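Local coordinates for putative exported protein (Bordetella pertussis Tohama I, PDB 2PFY) that binds pyroglutamic acid and probably serves as the extracytoplasmic solute receptor of a tripartite ATP-independent periplasmic transporter, at residues A[186-191]-A[252-257]; A[41-46]-A[164-169]; A[96-101]-A[296-301]; A[149-154]-A[278-283]; A[33-38]-A[223-228]. All coordinates share one frame; numbering follows the deposited sequence.

Interaction 1: A[186-191]-A[252-257]; sequences TGVDSQ and TDTLAR. With PCA (pyroglutamic acid), chain E.
A chi1 of 177° puts CG1 of Val188 anti to the backbone N and leaves CG2 beside that nitrogen, where it meets both Thr254 and Leu255. Val188 CG2 lies 3.7 Å from Thr254 CB, the two side chains crossing at about a right angle. Thr254 turns its methyl, not its hydroxyl, to the valine (chi1 -61°); OG1 bonds instead to the carbonyl of Glu250, one turn back, and takes a weak bond from Arg257 NH2. Beside this pair Leu255 lays a methyl against bare main chain, with CD2 3.7 Å from Gly187 C and 3.9 Å from Val188 N. The lack of a side chain on Gly187 lets the leucine settle so close.

Thr186, in the same helix but turned from this contact, serves the pocket: its OG1 accepts the lactam N-H of pyroglutamic acid at 2.7 Å between Thr186 OG1 and the ligand N, in a nearly straight bond (173°). Its carbonyl is gripped twice, by Ser190 N and Ser190 OG from opposite faces. A Schellman motif with Gln191 as the C-prime residue then ends the helix. The ligand-contacting helix 184-189 thus rests against the last turns of the long helix 223-257, whose Leu255 also touches Pro184, Tyr199 of strand 198-201 and Val262 of strand 261-264.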
# COMPACT_ATOMS: atom_id res chain seq x y z
N THR A 186 -1.46 10.10 0.71
CA THR A 186 -2.26 10.27 -0.53
C THR A 186 -3.06 11.57 -0.45
O THR A 186 -3.21 12.28 -1.45
CB THR A 186 -3.17 9.06 -0.74
OG1 THR A 186 -2.34 7.93 -1.08
CG2 THR A 186 -4.18 9.30 -1.90
N GLY A 187 -3.58 11.87 0.74
CA GLY A 187 -4.27 13.15 0.96
C GLY A 187 -3.40 14.36 0.57
O GLY A 187 -3.87 15.30 -0.09
N VAL A 188 -2.14 14.36 1.00
CA VAL A 188 -1.22 15.44 0.60
C VAL A 188 -0.75 15.32 -0.87
O VAL A 188 -0.81 16.32 -1.61
CB VAL A 188 -0.01 15.58 1.62
CG1 VAL A 188 1.04 16.67 1.18
CG2 VAL A 188 -0.57 15.92 3.01
N ASP A 189 -0.28 14.13 -1.28
CA ASP A 189 0.07 13.84 -2.70
C ASP A 189 -0.98 14.43 -3.66
O ASP A 189 -0.65 15.10 -4.66
CB ASP A 189 0.14 12.33 -3.01
CG ASP A 189 1.21 11.56 -2.21
OD1 ASP A 189 2.16 12.16 -1.64
OD2 ASP A 189 1.11 10.30 -2.19
N SER A 190 -2.26 14.19 -3.35
CA SER A 190 -3.31 14.57 -4.29
C SER A 190 -3.99 15.87 -3.88
O SER A 190 -4.96 16.25 -4.53
CB SER A 190 -4.37 13.47 -4.43
OG SER A 190 -5.00 13.33 -3.18
N GLN A 191 -3.46 16.54 -2.85
CA GLN A 191 -4.02 17.81 -2.35
C GLN A 191 -5.53 17.68 -2.17
O GLN A 191 -6.30 18.38 -2.81
CB GLN A 191 -3.61 18.97 -3.26
CG GLN A 191 -2.07 19.05 -3.27
CD GLN A 191 -1.50 19.75 -4.45
OE1 GLN A 191 -2.21 20.48 -5.13
NE2 GLN A 191 -0.20 19.53 -4.73
N THR A 252 -0.61 14.76 8.26
CA THR A 252 -1.93 15.02 8.85
C THR A 252 -2.07 16.52 9.17
O THR A 252 -3.09 17.12 8.84
CB THR A 252 -2.12 14.18 10.11
OG1 THR A 252 -1.85 12.83 9.75
CG2 THR A 252 -3.58 14.26 10.65
N ASP A 253 -1.02 17.13 9.73
CA ASP A 253 -1.02 18.60 9.99
C ASP A 253 -1.21 19.37 8.68
O ASP A 253 -1.90 20.40 8.66
CB ASP A 253 0.27 19.07 10.66
CG ASP A 253 0.48 18.51 12.08
OD1 ASP A 253 -0.49 18.26 12.83
OD2 ASP A 253 1.66 18.35 12.47
N THR A 254 -0.61 18.86 7.59
CA THR A 254 -0.75 19.50 6.28
C THR A 254 -2.22 19.58 5.80
O THR A 254 -2.63 20.61 5.24
CB THR A 254 0.16 18.84 5.20
OG1 THR A 254 1.52 18.96 5.61
CG2 THR A 254 0.01 19.53 3.82
N LEU A 255 -2.97 18.50 5.98
CA LEU A 255 -4.39 18.46 5.62
C LEU A 255 -5.12 19.59 6.36
O LEU A 255 -5.87 20.34 5.74
CB LEU A 255 -5.00 17.10 6.04
CG LEU A 255 -4.36 15.85 5.39
CD1 LEU A 255 -5.07 14.63 5.93
CD2 LEU A 255 -4.44 15.88 3.81
N ALA A 256 -4.88 19.70 7.67
CA ALA A 256 -5.53 20.71 8.53
C ALA A 256 -5.11 22.12 8.20
O ALA A 256 -5.96 23.02 8.16
CB ALA A 256 -5.31 20.42 10.04
N ARG A 257 -3.82 22.32 7.92
CA ARG A 257 -3.32 23.67 7.54
C ARG A 257 -4.03 24.15 6.28
O ARG A 257 -4.32 25.36 6.12
CB ARG A 257 -1.80 23.66 7.36
CG ARG A 257 -1.19 24.97 6.90
CD ARG A 257 0.34 24.96 7.07
NE ARG A 257 0.98 23.92 6.27
CZ ARG A 257 1.42 22.73 6.70
NH1 ARG A 257 1.29 22.31 8.00
NH2 ARG A 257 1.99 21.93 5.81
N PCA E . -2.59 5.26 -0.62
CA PCA E . -2.84 4.22 -1.64
CB PCA E . -2.99 2.88 -0.97
CG PCA E . -2.91 3.14 0.50
CD PCA E . -2.63 4.60 0.64
OE PCA E . -2.42 5.16 1.71
C PCA E . -4.08 4.55 -2.43
O PCA E . -4.39 4.00 -3.50
OXT PCA E . -4.82 5.42 -2.00

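Interaction 2: A[41-46]-A[164-169]; sequences SNSTLL and QTPEVP. With PCA (pyroglutamic acid), chain E.
Asn42 and Pro166 lie alongside each other with their side chains running in opposite senses, the amide oxygen of Asn42 against the CB-CG side of the proline ring. Asn42 OD1 stands 3.9 Å from Pro166 CG, brought there by a chi1 of -159° that swings the amide away from the backbone N. The same ring carbon also meets main chain, Pro166 CG being 4.0 Å from Asn42 O, and Ser43 approaches more loosely with its CB. Both Asn42 and Ser43 have positive phi, as the central residues of a type I' turn from Ser41 to Thr44; Ser43 OG turns to the carbonyl of Glu9.

Next to the proline, Thr165 faces the ligand. Its OG1 donates to the pyroglutamate carboxylate, 2.8 Å from ligand O, while its CG2 lies 3.7 Å from ligand OXT. Gln10 NE2 is a further hydrogen-bonding partner of Thr165 OG1, and Arg143 and Arg48 also bond to the ligand. The light touch of turn on proline near the bound ligand is consistent with the closed state of a Venus flytrap receptor. It joins the loop between strand 35-40 and helix 51-57 to the 3-10 turn 165-167 that leads into helix 168-173.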
# COMPACT_ATOMS: atom_id res chain seq x y z
N SER A 41 7.42 6.82 -12.75
CA SER A 41 6.51 6.80 -11.62
C SER A 41 5.09 7.17 -12.07
O SER A 41 4.79 7.31 -13.28
CB SER A 41 7.02 7.76 -10.57
OG SER A 41 6.94 9.05 -11.11
N ASN A 42 4.23 7.38 -11.07
CA ASN A 42 2.83 7.76 -11.26
C ASN A 42 2.04 6.79 -12.15
O ASN A 42 1.08 7.21 -12.85
CB ASN A 42 2.73 9.18 -11.81
CG ASN A 42 1.34 9.79 -11.56
OD1 ASN A 42 0.73 9.59 -10.50
ND2 ASN A 42 0.84 10.53 -12.54
N SER A 43 2.41 5.50 -12.12
CA SER A 43 1.66 4.46 -12.83
C SER A 43 1.51 4.76 -14.34
O SER A 43 0.57 4.28 -15.01
CB SER A 43 0.27 4.26 -12.19
OG SER A 43 0.37 3.78 -10.86
N THR A 44 2.44 5.53 -14.90
CA THR A 44 2.33 5.85 -16.33
C THR A 44 2.71 4.67 -17.23
O THR A 44 2.31 4.64 -18.39
CB THR A 44 3.17 7.10 -16.71
OG1 THR A 44 4.52 6.88 -16.32
CG2 THR A 44 2.66 8.28 -15.92
N LEU A 45 3.49 3.73 -16.71
CA LEU A 45 3.94 2.58 -17.47
C LEU A 45 2.96 1.41 -17.25
O LEU A 45 2.43 0.84 -18.18
CB LEU A 45 5.36 2.20 -17.01
CG LEU A 45 6.30 1.34 -17.81
CD1 LEU A 45 6.16 1.69 -19.30
CD2 LEU A 45 7.74 1.59 -17.29
N LEU A 46 2.75 1.06 -16.00
CA LEU A 46 1.82 0.02 -15.59
C LEU A 46 0.96 0.55 -14.45
O LEU A 46 1.48 1.16 -13.54
CB LEU A 46 2.59 -1.20 -15.03
CG LEU A 46 3.39 -2.01 -16.08
CD1 LEU A 46 4.47 -2.84 -15.46
CD2 LEU A 46 2.43 -2.91 -16.85
N GLN A 164 -8.15 3.94 -9.08
CA GLN A 164 -6.73 3.84 -8.80
C GLN A 164 -6.26 5.24 -8.40
O GLN A 164 -6.91 6.24 -8.76
CB GLN A 164 -5.96 3.30 -10.02
CG GLN A 164 -6.31 1.83 -10.44
CD GLN A 164 -6.22 0.84 -9.30
OE1 GLN A 164 -5.39 0.99 -8.39
NE2 GLN A 164 -7.08 -0.19 -9.33
N THR A 165 -5.12 5.32 -7.72
CA THR A 165 -4.71 6.58 -7.07
C THR A 165 -4.66 7.84 -7.97
O THR A 165 -5.15 8.92 -7.56
CB THR A 165 -3.42 6.42 -6.22
OG1 THR A 165 -3.24 5.03 -5.84
CG2 THR A 165 -3.51 7.31 -4.93
N PRO A 166 -4.03 7.75 -9.17
CA PRO A 166 -3.95 8.91 -10.05
C PRO A 166 -5.28 9.45 -10.55
O PRO A 166 -5.33 10.57 -11.01
CB PRO A 166 -3.17 8.35 -11.28
CG PRO A 166 -2.33 7.23 -10.67
CD PRO A 166 -3.30 6.59 -9.73
N GLU A 167 -6.33 8.65 -10.49
CA GLU A 167 -7.65 9.04 -11.02
C GLU A 167 -8.58 9.59 -9.92
O GLU A 167 -9.73 9.95 -10.20
CB GLU A 167 -8.32 7.82 -11.65
CG GLU A 167 -7.79 7.46 -13.06
CD GLU A 167 -6.40 6.93 -13.04
OE1 GLU A 167 -6.13 6.01 -12.24
OE2 GLU A 167 -5.58 7.40 -13.85
N VAL A 168 -8.09 9.64 -8.67
CA VAL A 168 -8.94 10.04 -7.53
C VAL A 168 -9.51 11.45 -7.70
O VAL A 168 -10.72 11.61 -7.58
CB VAL A 168 -8.23 9.85 -6.18
CG1 VAL A 168 -8.95 10.63 -5.01
CG2 VAL A 168 -8.09 8.39 -5.86
N PRO A 169 -8.65 12.48 -7.98
CA PRO A 169 -9.24 13.83 -8.16
C PRO A 169 -10.31 13.90 -9.26
O PRO A 169 -11.37 14.47 -9.05
CB PRO A 169 -8.03 14.72 -8.49
CG PRO A 169 -6.80 13.94 -7.87
CD PRO A 169 -7.18 12.47 -8.13
N PCA E . -2.59 5.26 -0.62
CA PCA E . -2.84 4.22 -1.64
CB PCA E . -2.99 2.88 -0.97
CG PCA E . -2.91 3.14 0.50
CD PCA E . -2.63 4.60 0.64
OE PCA E . -2.42 5.16 1.71
C PCA E . -4.08 4.55 -2.43
O PCA E . -4.39 4.00 -3.50
OXT PCA E . -4.82 5.42 -2.00

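Interaction 3: A[96-101]-A[296-301]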
# COMPACT_ATOMS: atom_id res chain seq x y z
N TRP A 96 4.33 -7.53 9.51
CA TRP A 96 5.15 -7.56 8.29
C TRP A 96 6.26 -8.62 8.40
O TRP A 96 6.51 -9.40 7.48
CB TRP A 96 5.72 -6.17 7.96
CG TRP A 96 6.73 -6.19 6.82
CD1 TRP A 96 8.08 -5.96 6.91
CD2 TRP A 96 6.48 -6.51 5.44
NE1 TRP A 96 8.67 -6.08 5.69
CE2 TRP A 96 7.72 -6.42 4.76
CE3 TRP A 96 5.32 -6.83 4.71
CZ2 TRP A 96 7.85 -6.67 3.39
CZ3 TRP A 96 5.44 -7.07 3.34
CH2 TRP A 96 6.71 -6.98 2.69
N LYS A 97 6.92 -8.65 9.55
CA LYS A 97 7.97 -9.62 9.83
C LYS A 97 7.45 -11.08 9.68
O LYS A 97 8.14 -11.93 9.13
CB LYS A 97 8.54 -9.35 11.22
CG LYS A 97 10.03 -8.99 11.25
CD LYS A 97 10.62 -9.24 12.68
CE LYS A 97 11.62 -10.42 12.71
NZ LYS A 97 11.36 -11.37 13.84
N ALA A 98 6.21 -11.33 10.13
CA ALA A 98 5.51 -12.62 9.94
C ALA A 98 5.00 -12.86 8.51
O ALA A 98 4.86 -14.02 8.07
CB ALA A 98 4.30 -12.72 10.90
N THR A 99 4.68 -11.78 7.79
CA THR A 99 4.08 -11.89 6.45
C THR A 99 5.15 -12.07 5.37
O THR A 99 5.00 -12.92 4.45
CB THR A 99 3.23 -10.64 6.14
OG1 THR A 99 2.21 -10.50 7.13
CG2 THR A 99 2.58 -10.73 4.78
N ARG A 100 6.22 -11.28 5.49
CA ARG A 100 7.26 -11.18 4.46
C ARG A 100 7.80 -12.52 3.92
O ARG A 100 7.81 -12.72 2.70
CB ARG A 100 8.42 -10.33 4.96
CG ARG A 100 9.26 -9.81 3.83
CD ARG A 100 10.54 -9.16 4.29
NE ARG A 100 11.39 -8.94 3.13
CZ ARG A 100 12.37 -8.05 3.10
NH1 ARG A 100 12.64 -7.35 4.18
NH2 ARG A 100 13.09 -7.88 2.00
N PRO A 101 8.28 -13.44 4.82
CA PRO A 101 8.88 -14.66 4.24
C PRO A 101 7.88 -15.49 3.45
O PRO A 101 8.26 -16.08 2.43
CB PRO A 101 9.46 -15.42 5.45
CG PRO A 101 8.87 -14.81 6.64
CD PRO A 101 8.40 -13.42 6.29
N LEU A 296 -0.73 -15.76 11.23
CA LEU A 296 -1.44 -15.21 12.38
C LEU A 296 -0.85 -15.65 13.73
O LEU A 296 -0.66 -14.82 14.62
CB LEU A 296 -2.93 -15.54 12.29
CG LEU A 296 -3.99 -14.47 12.03
CD1 LEU A 296 -3.50 -13.28 11.17
CD2 LEU A 296 -5.26 -15.10 11.45
N ASP A 297 -0.53 -16.94 13.87
CA ASP A 297 0.21 -17.44 15.04
C ASP A 297 1.53 -16.71 15.26
O ASP A 297 1.82 -16.25 16.37
CB ASP A 297 0.47 -18.96 14.95
CG ASP A 297 -0.81 -19.78 14.97
OD1 ASP A 297 -1.83 -19.30 15.51
OD2 ASP A 297 -0.79 -20.93 14.43
N ALA A 298 2.33 -16.60 14.19
CA ALA A 298 3.59 -15.87 14.24
C ALA A 298 3.41 -14.40 14.68
O ALA A 298 4.18 -13.90 15.50
CB ALA A 298 4.32 -15.94 12.90
N TYR A 299 2.39 -13.74 14.12
CA TYR A 299 2.07 -12.35 14.48
C TYR A 299 1.67 -12.24 15.95
O TYR A 299 2.24 -11.44 16.70
CB TYR A 299 0.94 -11.80 13.60
CG TYR A 299 0.38 -10.45 14.05
CD1 TYR A 299 1.22 -9.35 14.27
CD2 TYR A 299 -0.99 -10.29 14.26
CE1 TYR A 299 0.69 -8.11 14.68
CE2 TYR A 299 -1.53 -9.05 14.66
CZ TYR A 299 -0.68 -7.97 14.87
OH TYR A 299 -1.21 -6.77 15.27
N ARG A 300 0.68 -13.05 16.34
CA ARG A 300 0.11 -12.96 17.68
C ARG A 300 1.01 -13.58 18.77
O ARG A 300 0.71 -13.48 19.96
CB ARG A 300 -1.35 -13.45 17.71
CG ARG A 300 -2.35 -12.34 17.32
CD ARG A 300 -3.75 -12.87 17.01
NE ARG A 300 -4.80 -11.89 16.66
CZ ARG A 300 -4.84 -10.57 16.93
NH1 ARG A 300 -3.86 -9.93 17.58
NH2 ARG A 300 -5.89 -9.87 16.54
N LYS A 301 2.12 -14.18 18.34
CA LYS A 301 3.21 -14.62 19.22
C LYS A 301 3.77 -13.43 20.03
O LYS A 301 4.95 -13.05 19.91
CB LYS A 301 4.32 -15.29 18.40
CG LYS A 301 5.48 -15.92 19.19
CD LYS A 301 5.24 -17.40 19.48
CE LYS A 301 6.42 -18.00 20.26
NZ LYS A 301 6.30 -19.48 20.42
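Tyr299, whose backbone N and CB pack against Ala98, has its hydroxyl hydrogen-bonded to the carbonyl oxygen of Leu85. The motif is close helix-helix packing through alanines: the C-terminal helix 290-300 lies on helix 89-108 of this periplasmic binding protein fold, with small side chains where the backbones come nearest. The CA atoms of Ala98 and Tyr299 are just 5.7 Å apart, and no hydrogen bond crosses between the two segments, so apolar contact alone joins them here.

Ala98 does most of the touching. Its methyl points at the other helix and lies over the junction of Ala298 and Tyr299, with Ala98 CB 3.8 Å from Ala298 CB and 3.9 Å from Tyr299 N. Ala298 answers with its own methyl. Tyr299 takes a different course: its CG stands anti to the backbone N (chi1 170°), which carries the ring alongside helix 89-108 to lie against Glu91, Lys94 and Leu95 rather than over the alanine. The phenol therefore extends the interface beyond the alanine pair and ends at the Leu85 carbonyl.

The helix under the contact is kinked at Pro101, whose nitrogen has no bond to the preceding turn. The CB of Trp96 is directed away from the C-terminal helix, and Arg100 CB sits 3.9 Å above one face of its indole, toward the rim. Trp96 NE1 and Arg100 NH1 both reach Glu237 OE2, the first by a hydrogen bond and the second by a salt bridge, tying helix 89-108 to helix 223-257. Of the two apolar pairs across the contact, the wider is Ala98 CB to Tyr299 CB, at 4.4 Å.

Interaction 4: A[149-154]-A[278-283]; sequences TSHMAA and ATMVSD
Met152 and Met280 mark the nearest approach of two helix segments that run at 135° to each other with their axes 11.3 Å apart. This is oblique helix-helix packing, joining helix 147-155 to helix 267-287, and the wide spacing is filled mainly by long side chains. Met280, present like Met152 as selenomethionine, reaches across and bends at its last torsion. Its SE rests 3.7 Å from Met152 CB, while Met280 CE comes 4.0 Å from His151 ND1, meeting the imidazole obliquely. Pro83 touches both methionine side chains.

His151 extends toward the opposite helix with CG anti to the backbone N (chi1 -174°), running past Met280 in the other direction. This brings the ring edge to the carboxylate of Asp283. There, near the imidazole plane, Asp283 OD2 lies 3.2 Å from His151 CE1, a carbon, and the two flat groups are inclined by 35°. The carboxylate could favour positive charge on the ring, though no direct hydrogen bond joins them. A water in the ring plane, at its edge, mediates instead: it is 3.0 Å from His151 NE2 and makes a weak bond by donating to Asp283 OD2, with 3.3 Å between the water and that oxygen.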
# COMPACT_ATOMS: atom_id res chain seq x y z
N THR A 149 -10.27 -3.58 0.25
CA THR A 149 -11.05 -2.37 0.48
C THR A 149 -12.43 -2.36 -0.20
O THR A 149 -13.35 -1.71 0.29
CB THR A 149 -10.26 -1.06 0.15
OG1 THR A 149 -9.79 -1.09 -1.20
CG2 THR A 149 -9.08 -0.86 1.14
N SER A 150 -12.56 -3.05 -1.33
CA SER A 150 -13.88 -3.27 -1.96
C SER A 150 -14.83 -4.05 -1.04
O SER A 150 -15.98 -3.63 -0.81
CB SER A 150 -13.75 -4.05 -3.27
OG SER A 150 -13.56 -3.18 -4.35
N HIS A 151 -14.33 -5.17 -0.51
CA HIS A 151 -15.05 -5.96 0.46
C HIS A 151 -15.38 -5.16 1.74
O HIS A 151 -16.52 -5.18 2.22
CB HIS A 151 -14.24 -7.21 0.80
CG HIS A 151 -14.96 -8.18 1.68
ND1 HIS A 151 -14.34 -8.88 2.70
CD2 HIS A 151 -16.26 -8.57 1.71
CE1 HIS A 151 -15.22 -9.65 3.31
NE2 HIS A 151 -16.39 -9.49 2.72
N MSE A 152 -14.40 -4.43 2.26
CA MSE A 152 -14.60 -3.60 3.44
C MSE A 152 -15.72 -2.57 3.23
O MSE A 152 -16.58 -2.39 4.12
CB MSE A 152 -13.30 -2.92 3.84
CG MSE A 152 -13.40 -2.05 5.09
SE MSE A 152 -11.86 -0.86 5.09
CE MSE A 152 -12.48 0.34 3.58
N ALA A 153 -15.70 -1.89 2.09
CA ALA A 153 -16.67 -0.86 1.77
C ALA A 153 -18.09 -1.43 1.70
O ALA A 153 -19.03 -0.78 2.15
CB ALA A 153 -16.33 -0.16 0.46
N ALA A 154 -18.23 -2.62 1.12
CA ALA A 154 -19.52 -3.29 0.99
C ALA A 154 -20.08 -3.59 2.39
O ALA A 154 -21.25 -3.29 2.68
CB ALA A 154 -19.40 -4.55 0.16
N ALA A 278 -13.36 -7.79 12.79
CA ALA A 278 -13.63 -9.14 13.31
C ALA A 278 -14.19 -10.07 12.22
O ALA A 278 -13.70 -11.19 12.05
CB ALA A 278 -14.58 -9.09 14.53
N THR A 279 -15.18 -9.60 11.47
CA THR A 279 -15.73 -10.37 10.35
C THR A 279 -14.65 -10.68 9.31
O THR A 279 -14.49 -11.83 8.88
CB THR A 279 -16.85 -9.57 9.67
OG1 THR A 279 -17.85 -9.25 10.63
CG2 THR A 279 -17.48 -10.34 8.53
N MSE A 280 -13.89 -9.66 8.91
CA MSE A 280 -12.93 -9.83 7.83
C MSE A 280 -11.78 -10.78 8.18
O MSE A 280 -11.34 -11.53 7.30
CB MSE A 280 -12.43 -8.48 7.30
CG MSE A 280 -13.52 -7.70 6.57
SE MSE A 280 -12.83 -6.03 5.78
CE MSE A 280 -11.47 -6.86 4.53
N VAL A 281 -11.29 -10.76 9.42
CA VAL A 281 -10.19 -11.65 9.81
C VAL A 281 -10.68 -13.11 9.88
O VAL A 281 -9.90 -14.05 9.64
CB VAL A 281 -9.48 -11.20 11.11
CG1 VAL A 281 -10.31 -11.48 12.36
CG2 VAL A 281 -8.10 -11.85 11.24
N SER A 282 -11.96 -13.27 10.19
CA SER A 282 -12.62 -14.57 10.18
C SER A 282 -12.77 -15.04 8.72
O SER A 282 -12.32 -16.15 8.38
CB SER A 282 -13.96 -14.50 10.95
OG SER A 282 -14.89 -15.51 10.54
N ASP A 283 -13.37 -14.21 7.87
CA ASP A 283 -13.48 -14.44 6.43
C ASP A 283 -12.12 -14.78 5.83
O ASP A 283 -12.01 -15.67 4.97
CB ASP A 283 -13.98 -13.17 5.72
CG ASP A 283 -15.49 -12.98 5.82
OD1 ASP A 283 -16.17 -13.94 6.21
OD2 ASP A 283 -15.99 -11.88 5.48
O HOH W 1 -18.70 -11.03 3.78

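Interaction 5: A[33-38]-A[223-228]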
# COMPACT_ATOMS: atom_id res chain seq x y z
N GLY A 33 27.90 1.69 -11.39
CA GLY A 33 27.36 1.87 -12.72
C GLY A 33 26.98 0.61 -13.49
O GLY A 33 26.37 0.71 -14.55
N ALA A 34 27.31 -0.56 -12.97
CA ALA A 34 27.00 -1.82 -13.67
C ALA A 34 25.50 -2.11 -13.78
O ALA A 34 25.08 -2.81 -14.69
CB ALA A 34 27.74 -3.03 -13.04
N LEU A 35 24.69 -1.61 -12.83
CA LEU A 35 23.24 -1.71 -12.98
C LEU A 35 22.60 -0.33 -12.79
O LEU A 35 22.77 0.31 -11.73
CB LEU A 35 22.63 -2.74 -12.02
CG LEU A 35 21.09 -2.91 -12.03
CD1 LEU A 35 20.56 -3.35 -13.43
CD2 LEU A 35 20.61 -3.89 -10.96
N GLU A 36 21.88 0.11 -13.82
CA GLU A 36 21.16 1.38 -13.75
C GLU A 36 19.66 1.11 -13.84
O GLU A 36 19.19 0.45 -14.78
CB GLU A 36 21.61 2.36 -14.84
CG GLU A 36 20.84 3.70 -14.74
CD GLU A 36 21.44 4.84 -15.52
OE1 GLU A 36 21.79 4.61 -16.70
OE2 GLU A 36 21.52 5.98 -14.96
N ILE A 37 18.91 1.59 -12.86
CA ILE A 37 17.48 1.40 -12.85
C ILE A 37 16.85 2.77 -13.09
O ILE A 37 17.11 3.70 -12.36
CB ILE A 37 16.99 0.81 -11.53
CG1 ILE A 37 17.71 -0.55 -11.26
CG2 ILE A 37 15.44 0.71 -11.55
CD1 ILE A 37 17.49 -1.16 -9.86
N LYS A 38 16.04 2.88 -14.13
CA LYS A 38 15.33 4.13 -14.44
C LYS A 38 13.87 3.97 -14.01
O LYS A 38 13.19 3.05 -14.44
CB LYS A 38 15.44 4.45 -15.94
CG LYS A 38 16.84 4.33 -16.52
CD LYS A 38 17.00 2.97 -17.35
CE LYS A 38 18.33 2.31 -17.13
NZ LYS A 38 19.49 2.96 -17.86
N ALA A 223 26.63 -12.13 -9.47
CA ALA A 223 26.43 -12.41 -8.04
C ALA A 223 26.54 -11.17 -7.15
O ALA A 223 25.61 -10.89 -6.38
CB ALA A 223 27.45 -13.51 -7.54
N GLU A 224 27.66 -10.45 -7.27
CA GLU A 224 27.88 -9.22 -6.49
C GLU A 224 26.80 -8.14 -6.73
O GLU A 224 26.45 -7.39 -5.82
CB GLU A 224 29.27 -8.64 -6.77
CG GLU A 224 30.45 -9.61 -6.48
CD GLU A 224 30.82 -10.50 -7.71
OE1 GLU A 224 29.99 -10.68 -8.68
OE2 GLU A 224 31.98 -11.01 -7.70
N VAL A 225 26.30 -8.08 -7.96
CA VAL A 225 25.28 -7.09 -8.35
C VAL A 225 23.96 -7.52 -7.74
O VAL A 225 23.26 -6.68 -7.14
CB VAL A 225 25.21 -6.87 -9.90
CG1 VAL A 225 24.06 -5.91 -10.30
CG2 VAL A 225 26.57 -6.36 -10.45
N ARG A 226 23.65 -8.82 -7.82
CA ARG A 226 22.47 -9.35 -7.13
C ARG A 226 22.47 -8.96 -5.66
O ARG A 226 21.46 -8.48 -5.16
CB ARG A 226 22.31 -10.86 -7.32
CG ARG A 226 22.23 -11.27 -8.80
CD ARG A 226 21.73 -12.68 -9.01
NE ARG A 226 22.50 -13.69 -8.26
CZ ARG A 226 23.52 -14.38 -8.77
NH1 ARG A 226 23.93 -14.18 -10.01
NH2 ARG A 226 24.13 -15.28 -8.02
N GLN A 227 23.63 -9.12 -4.99
CA GLN A 227 23.75 -8.83 -3.57
C GLN A 227 23.63 -7.33 -3.34
O GLN A 227 22.94 -6.93 -2.41
CB GLN A 227 25.06 -9.39 -2.97
CG GLN A 227 25.16 -9.31 -1.42
CD GLN A 227 24.02 -10.04 -0.71
OE1 GLN A 227 23.86 -11.22 -0.87
NE2 GLN A 227 23.21 -9.30 0.06
N ALA A 228 24.24 -6.52 -4.19
CA ALA A 228 24.07 -5.09 -4.07
C ALA A 228 22.56 -4.68 -4.13
O ALA A 228 22.10 -3.82 -3.35
CB ALA A 228 24.91 -4.34 -5.13
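Leu35 and Val225 form the close part of this contact. Val225 CG1 lies 3.9 Å from Leu35 CB and 4.1 Å from Leu35 CD2, so one valine methyl sits against both the root and a branch end of the leucine. With chi1 at 176°, Val225 has CG1 anti to its backbone N; the other methyl, CG2, is left for Ala34. Here the fit is slacker, Val225 CG2 standing 4.4 Å from Ala34 CB. Leu35 and Val225 are buried, whereas Ala34 is partly exposed.

In the fold, the contact brings the beginning of edge strand 35-40 against the first turns of the long helix 223-257. That strand borders a five-stranded mixed sheet of order 2-1-3-5-4, in keeping with the periplasmic binding protein class, and pairs with strand 2-7. Leu35 is packed further by Trp4 of strand 2-7, by Val27 of helix 15-30 and by Leu221, while Val225 also touches Thr31.

The strand's other side is polar. Glu36 and Lys38, two residues apart, form a salt bridge in which Lys38 NZ is 3.1 Å from Glu36 OE1 and meets it from above the carboxylate plane, 44° out of it. At the helix, Glu224 and Gln227 are exposed. Arg226 leaves the helix away from the strand. Ala223 CA sits 3.5 Å above one face of the Arg226 guanidinium, offset toward the rim, and Arg226 NH1 bonds to the carbonyl of Leu221.

Interactions 1 and 2 meet at the ligand: both touch pyroglutamic acid, and they touch each other where Thr186 CG2 lies 3.7 Å from Thr165 CG2, although their centres are 18 Å apart. Interaction 4 is farther out, with the Met152 side chain about 10 Å from the ligand. Its helix 267-287 is followed in the chain by helix 290-300 of interaction 3, the nearest atoms of these two contacts being about 4 Å apart. Helix 223-257 serves interaction 5 at its start and interaction 1 at its end, over centres 36 Å apart. Interactions 4 and 5, with centres 41 Å apart, lie on opposite sides of the chain's centre.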